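Local coordinates for putative transcriptional regulator (Methanosarcina mazei, PDB 3R0A), which is a putative transcriptional regulator that probably binds DNA through a winged helix-turn-helix domain, at residues B[63-75]-B[86-99]. Residues are numbered along the deposited sequence; the frame is centred on the assembly and turned at random.
Sequences VKKLHEKEILQRS and YIYKIYSKNQIRNI
Val63, on helix 56-68, sets its CG1 over one face of the Tyr88 ring, a CH-pi contact 3.5 Å from the ring centroid. This ties the helix to the antiparallel hairpin of strands 72-78 and 84-90, an arrangement consistent with the recognition helix and wing of a winged helix-turn-helix domain. A Schellman motif at Glu70 ends the helix, and the Glu70 carbonyl oxygen meets the edge of the Tyr91 ring. Ile71 O accepts a hydrogen bond from Tyr91 N, while Ile71 CG2, anti to the backbone N, packs against CD1 of both Ile90 and Ile96 near the start of helix 93-119. Leu72 crosses Tyr88 at about a right angle, CG to CB 3.8 Å, and both rest on Phe35 of helix 26-37. Gln73 pairs with Lys89 through two backbone hydrogen bonds, each 2.8 Å between N and O, and lays CB over one face of the Tyr91 ring. Arg74 runs its CG and CD alongside the Tyr88 ring, then bends at chi3 (70°), bringing its guanidinium flat onto Tyr86, planes 18° apart; His67 NE2 lies over the other face of the guanidinium. A water accepts from Arg74 NH1 (2.9 Å) and also bonds Tyr88 OH (2.7 Å). Replacing Tyr88 with an alanine would probably open a gap between Val63 and the strands and cost this water a partner. Ser75 and Ile87 form the next hydrogen-bonded pair, Ser75 N to Ile87 O 2.6 Å and Ile87 N back to Ser75 O, which also lies at the edge of the Tyr86 ring.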
loop_
_atom_site.group_PDB
_atom_site.type_symbol
_atom_site.label_atom_id
_atom_site.label_comp_id
_atom_site.label_asym_id
_atom_site.label_seq_id
_atom_site.Cartn_x
_atom_site.Cartn_y
_atom_site.Cartn_z
ATOM N N VAL B 63 12.284 -14.814 19.480
ATOM C CA VAL B 63 12.365 -13.896 20.586
ATOM C C VAL B 63 13.529 -12.970 20.374
ATOM O O VAL B 63 13.455 -11.799 20.733
ATOM C CB VAL B 63 12.407 -14.665 21.919
ATOM C CG1 VAL B 63 13.446 -14.137 22.857
ATOM C CG2 VAL B 63 11.040 -14.639 22.573
ATOM N N LYS B 64 14.584 -13.481 19.743
ATOM C CA LYS B 64 15.739 -12.664 19.434
ATOM C C LYS B 64 15.410 -11.626 18.376
ATOM O O LYS B 64 15.787 -10.464 18.506
ATOM C CB LYS B 64 16.896 -13.540 18.969
ATOM C CG LYS B 64 18.083 -12.766 18.417
ATOM C CD LYS B 64 19.379 -13.577 18.521
ATOM C CE LYS B 64 20.343 -13.265 17.373
ATOM N NZ LYS B 64 20.048 -14.152 16.218
ATOM N N LYS B 65 14.734 -12.063 17.321
ATOM C CA LYS B 65 14.308 -11.214 16.239
ATOM C C LYS B 65 13.390 -10.076 16.726
ATOM O O LYS B 65 13.539 -8.944 16.315
ATOM C CB LYS B 65 13.565 -12.054 15.200
ATOM C CG LYS B 65 13.297 -11.321 13.871
ATOM C CD LYS B 65 12.293 -12.066 12.985
ATOM C CE LYS B 65 12.937 -13.193 12.180
ATOM N NZ LYS B 65 11.868 -13.874 11.373
ATOM N N LEU B 66 12.459 -10.404 17.615
ATOM C CA LEU B 66 11.447 -9.473 18.084
ATOM C C LEU B 66 12.104 -8.414 18.922
ATOM O O LEU B 66 11.906 -7.220 18.698
ATOM C CB LEU B 66 10.391 -10.213 18.894
ATOM C CG LEU B 66 9.452 -11.088 18.072
ATOM C CD1 LEU B 66 8.313 -11.629 18.927
ATOM C CD2 LEU B 66 8.920 -10.270 16.882
ATOM N N HIS B 67 12.929 -8.867 19.854
ATOM C CA HIS B 67 13.821 -7.987 20.582
ATOM C C HIS B 67 14.636 -7.074 19.642
ATOM O O HIS B 67 14.712 -5.862 19.901
ATOM C CB HIS B 67 14.746 -8.767 21.547
ATOM C CG HIS B 67 15.768 -7.895 22.205
ATOM N ND1 HIS B 67 15.444 -6.984 23.188
ATOM C CD2 HIS B 67 17.093 -7.745 21.975
ATOM C CE1 HIS B 67 16.527 -6.313 23.541
ATOM N NE2 HIS B 67 17.546 -6.767 22.830
ATOM N N GLU B 68 15.236 -7.627 18.580
ATOM C CA GLU B 68 16.005 -6.803 17.611
ATOM C C GLU B 68 15.105 -5.818 16.870
ATOM O O GLU B 68 15.559 -4.749 16.451
ATOM C CB GLU B 68 16.791 -7.664 16.600
ATOM C CG GLU B 68 18.084 -8.290 17.178
ATOM C CD GLU B 68 18.760 -9.341 16.258
ATOM O OE1 GLU B 68 18.071 -10.208 15.659
ATOM O OE2 GLU B 68 20.010 -9.308 16.153
ATOM N N LYS B 69 13.829 -6.178 16.705
ATOM C CA LYS B 69 12.880 -5.341 15.991
ATOM C C LYS B 69 12.123 -4.398 16.915
ATOM O O LYS B 69 11.231 -3.683 16.465
ATOM C CB LYS B 69 11.914 -6.200 15.181
ATOM C CG LYS B 69 12.586 -6.809 13.960
ATOM C CD LYS B 69 11.619 -7.450 13.028
ATOM C CE LYS B 69 12.350 -8.113 11.862
ATOM N NZ LYS B 69 12.642 -7.124 10.763
ATOM N N GLU B 70 12.497 -4.404 18.199
ATOM C CA GLU B 70 11.928 -3.530 19.244
ATOM C C GLU B 70 10.472 -3.821 19.574
ATOM O O GLU B 70 9.745 -2.952 20.059
ATOM C CB GLU B 70 12.115 -2.039 18.953
ATOM C CG GLU B 70 13.350 -1.686 18.126
ATOM C CD GLU B 70 14.574 -1.295 18.924
ATOM O OE1 GLU B 70 14.603 -1.522 20.159
ATOM O OE2 GLU B 70 15.524 -0.758 18.283
ATOM N N ILE B 71 10.044 -5.050 19.315
ATOM C CA ILE B 71 8.696 -5.481 19.712
ATOM C C ILE B 71 8.691 -5.941 21.190
ATOM O O ILE B 71 7.636 -5.976 21.842
ATOM C CB ILE B 71 8.216 -6.664 18.867
ATOM C CG1 ILE B 71 8.181 -6.320 17.366
ATOM C CG2 ILE B 71 6.898 -7.252 19.452
ATOM C CD1 ILE B 71 7.657 -4.908 16.981
ATOM N N LEU B 72 9.870 -6.287 21.707
ATOM C CA LEU B 72 9.968 -6.971 22.984
ATOM C C LEU B 72 10.969 -6.207 23.834
ATOM O O LEU B 72 12.013 -5.800 23.347
ATOM C CB LEU B 72 10.469 -8.389 22.741
ATOM C CG LEU B 72 9.738 -9.624 23.214
ATOM C CD1 LEU B 72 8.184 -9.668 22.974
ATOM C CD2 LEU B 72 10.411 -10.836 22.591
ATOM N N GLN B 73 10.609 -5.970 25.087
ATOM C CA GLN B 73 11.527 -5.497 26.112
ATOM C C GLN B 73 12.248 -6.705 26.717
ATOM O O GLN B 73 11.637 -7.764 26.899
ATOM C CB GLN B 73 10.722 -4.771 27.208
ATOM C CG GLN B 73 11.547 -4.177 28.351
ATOM C CD GLN B 73 10.736 -3.237 29.261
ATOM O OE1 GLN B 73 9.531 -3.030 29.068
ATOM N NE2 GLN B 73 11.405 -2.668 30.256
ATOM N N ARG B 74 13.523 -6.533 27.051
ATOM C CA ARG B 74 14.301 -7.623 27.645
ATOM C C ARG B 74 14.927 -7.246 28.988
ATOM O O ARG B 74 15.666 -6.286 29.084
ATOM C CB ARG B 74 15.404 -8.119 26.670
ATOM C CG ARG B 74 16.169 -9.369 27.166
ATOM C CD ARG B 74 17.368 -9.703 26.282
ATOM N NE ARG B 74 18.441 -8.728 26.427
ATOM C CZ ARG B 74 19.473 -8.617 25.599
ATOM N NH1 ARG B 74 19.594 -9.439 24.553
ATOM N NH2 ARG B 74 20.393 -7.686 25.805
ATOM N N SER B 75 14.646 -8.044 30.010
ATOM C CA SER B 75 15.323 -7.920 31.307
ATOM C C SER B 75 16.077 -9.207 31.692
ATOM O O SER B 75 16.198 -10.124 30.877
ATOM C CB SER B 75 14.310 -7.534 32.397
ATOM O OG SER B 75 14.971 -7.221 33.605
ATOM N N TYR B 86 17.578 -14.416 30.382
ATOM C CA TYR B 86 16.902 -13.252 29.812
ATOM C C TYR B 86 15.427 -13.457 29.969
ATOM O O TYR B 86 14.925 -14.547 29.757
ATOM C CB TYR B 86 17.198 -13.089 28.335
ATOM C CG TYR B 86 18.574 -12.585 27.988
ATOM C CD1 TYR B 86 19.055 -11.357 28.485
ATOM C CD2 TYR B 86 19.393 -13.318 27.131
ATOM C CE1 TYR B 86 20.306 -10.901 28.147
ATOM C CE2 TYR B 86 20.652 -12.861 26.783
ATOM C CZ TYR B 86 21.102 -11.668 27.289
ATOM O OH TYR B 86 22.379 -11.242 26.923
ATOM N N ILE B 87 14.729 -12.424 30.383
ATOM C CA ILE B 87 13.253 -12.458 30.343
ATOM C C ILE B 87 12.701 -11.301 29.503
ATOM O O ILE B 87 13.307 -10.236 29.465
ATOM C CB ILE B 87 12.612 -12.463 31.749
ATOM C CG1 ILE B 87 13.260 -11.400 32.641
ATOM C CG2 ILE B 87 12.642 -13.895 32.346
ATOM C CD1 ILE B 87 12.492 -11.142 33.977
ATOM N N TYR B 88 11.548 -11.515 28.866
ATOM C CA TYR B 88 10.996 -10.557 27.892
ATOM C C TYR B 88 9.592 -10.112 28.213
ATOM O O TYR B 88 8.781 -10.895 28.701
ATOM C CB TYR B 88 11.019 -11.160 26.486
ATOM C CG TYR B 88 12.378 -11.667 26.096
ATOM C CD1 TYR B 88 13.251 -10.858 25.369
ATOM C CD2 TYR B 88 12.809 -12.957 26.469
ATOM C CE1 TYR B 88 14.496 -11.311 25.002
ATOM C CE2 TYR B 88 14.073 -13.408 26.124
ATOM C CZ TYR B 88 14.905 -12.574 25.387
ATOM O OH TYR B 88 16.154 -12.977 25.004
ATOM N N LYS B 89 9.308 -8.842 27.958
ATOM C CA LYS B 89 7.928 -8.332 28.104
ATOM C C LYS B 89 7.530 -7.535 26.851
ATOM O O LYS B 89 8.272 -6.687 26.372
ATOM C CB LYS B 89 7.742 -7.532 29.413
ATOM C CG LYS B 89 6.288 -7.194 29.789
ATOM C CD LYS B 89 5.956 -5.699 29.645
ATOM C CE LYS B 89 6.233 -4.915 30.926
ATOM N NZ LYS B 89 4.965 -4.732 31.694
ATOM N N ILE B 90 6.368 -7.856 26.297
ATOM C CA ILE B 90 5.936 -7.192 25.064
ATOM C C ILE B 90 5.688 -5.708 25.352
ATOM O O ILE B 90 5.116 -5.377 26.375
ATOM C CB ILE B 90 4.722 -7.908 24.408
ATOM C CG1 ILE B 90 4.552 -7.443 22.954
ATOM C CG2 ILE B 90 3.416 -7.800 25.288
ATOM C CD1 ILE B 90 4.143 -8.539 22.022
ATOM N N TYR B 91 6.188 -4.821 24.492
ATOM C CA TYR B 91 5.845 -3.403 24.593
ATOM C C TYR B 91 4.346 -3.134 24.377
ATOM O O TYR B 91 3.612 -3.999 23.915
ATOM C CB TYR B 91 6.654 -2.591 23.594
ATOM C CG TYR B 91 8.092 -2.335 23.992
ATOM C CD1 TYR B 91 8.412 -1.705 25.195
ATOM C CD2 TYR B 91 9.134 -2.701 23.141
ATOM C CE1 TYR B 91 9.737 -1.463 25.530
ATOM C CE2 TYR B 91 10.452 -2.467 23.463
ATOM C CZ TYR B 91 10.754 -1.850 24.655
ATOM O OH TYR B 91 12.078 -1.627 24.968
ATOM N N SER B 92 3.896 -1.934 24.744
ATOM C CA SER B 92 2.490 -1.521 24.565
ATOM C C SER B 92 1.997 -1.697 23.124
ATOM O O SER B 92 2.783 -1.668 22.163
ATOM C CB SER B 92 2.327 -0.058 24.951
ATOM O OG SER B 92 3.161 0.743 24.123
ATOM N N LYS B 93 0.685 -1.866 22.985
ATOM C CA LYS B 93 0.027 -1.986 21.682
ATOM C C LYS B 93 0.320 -0.779 20.753
ATOM O O LYS B 93 -0.075 -0.767 19.577
ATOM C CB LYS B 93 -1.487 -2.157 21.893
ATOM C CG LYS B 93 -1.904 -3.388 22.742
ATOM C CD LYS B 93 -1.781 -3.137 24.266
ATOM C CE LYS B 93 -2.286 -4.325 25.092
ATOM N NZ LYS B 93 -3.782 -4.278 25.334
ATOM N N ASN B 94 1.072 0.190 21.275
ATOM C CA ASN B 94 1.171 1.525 20.703
ATOM C C ASN B 94 2.569 1.926 20.274
ATOM O O ASN B 94 2.753 2.676 19.298
ATOM C CB ASN B 94 0.684 2.539 21.743
ATOM C CG ASN B 94 -0.065 3.674 21.125
ATOM O OD1 ASN B 94 -1.235 3.528 20.749
ATOM N ND2 ASN B 94 0.602 4.818 20.998
ATOM N N GLN B 95 3.556 1.466 21.036
ATOM C CA GLN B 95 4.944 1.609 20.633
ATOM C C GLN B 95 5.108 0.831 19.325
ATOM O O GLN B 95 5.999 1.102 18.522
ATOM C CB GLN B 95 5.863 1.023 21.711
ATOM C CG GLN B 95 5.903 1.792 23.051
ATOM C CD GLN B 95 7.044 1.327 23.973
ATOM O OE1 GLN B 95 6.886 1.256 25.198
ATOM N NE2 GLN B 95 8.193 1.007 23.379
ATOM N N ILE B 96 4.191 -0.113 19.131
ATOM C CA ILE B 96 4.274 -1.128 18.119
ATOM C C ILE B 96 3.514 -0.686 16.866
ATOM O O ILE B 96 3.999 -0.854 15.738
ATOM C CB ILE B 96 3.767 -2.475 18.713
ATOM C CG1 ILE B 96 4.866 -3.062 19.627
ATOM C CG2 ILE B 96 3.320 -3.456 17.632
ATOM C CD1 ILE B 96 4.389 -4.146 20.586
ATOM N N ARG B 97 2.329 -0.127 17.079
ATOM C CA ARG B 97 1.575 0.514 16.038
ATOM C C ARG B 97 2.540 1.437 15.283
ATOM O O ARG B 97 2.655 1.374 14.067
ATOM C CB ARG B 97 0.413 1.272 16.696
ATOM C CG ARG B 97 -0.265 2.379 15.881
ATOM C CD ARG B 97 -0.648 3.568 16.779
ATOM N NE ARG B 97 -0.720 4.812 16.005
ATOM C CZ ARG B 97 -0.688 6.048 16.509
ATOM N NH1 ARG B 97 -0.581 6.255 17.820
ATOM N NH2 ARG B 97 -0.759 7.087 15.684
ATOM N N ASN B 98 3.280 2.265 16.004
ATOM C CA ASN B 98 4.169 3.188 15.332
ATOM C C ASN B 98 5.225 2.461 14.490
ATOM O O ASN B 98 5.633 2.966 13.448
ATOM C CB ASN B 98 4.829 4.168 16.318
ATOM C CG ASN B 98 3.817 5.007 17.116
ATOM O OD1 ASN B 98 2.582 4.965 16.898
ATOM N ND2 ASN B 98 4.349 5.781 18.066
ATOM N N ILE B 99 5.660 1.278 14.935
ATOM C CA ILE B 99 6.701 0.513 14.215
ATOM C C ILE B 99 6.137 0.058 12.893
ATOM O O ILE B 99 6.730 0.248 11.837
ATOM C CB ILE B 99 7.170 -0.783 14.965
ATOM C CG1 ILE B 99 7.561 -0.508 16.427
ATOM C CG2 ILE B 99 8.286 -1.518 14.158
ATOM C CD1 ILE B 99 8.892 0.223 16.640
HETATM O O HOH W 1 17.943 -11.587 23.618
#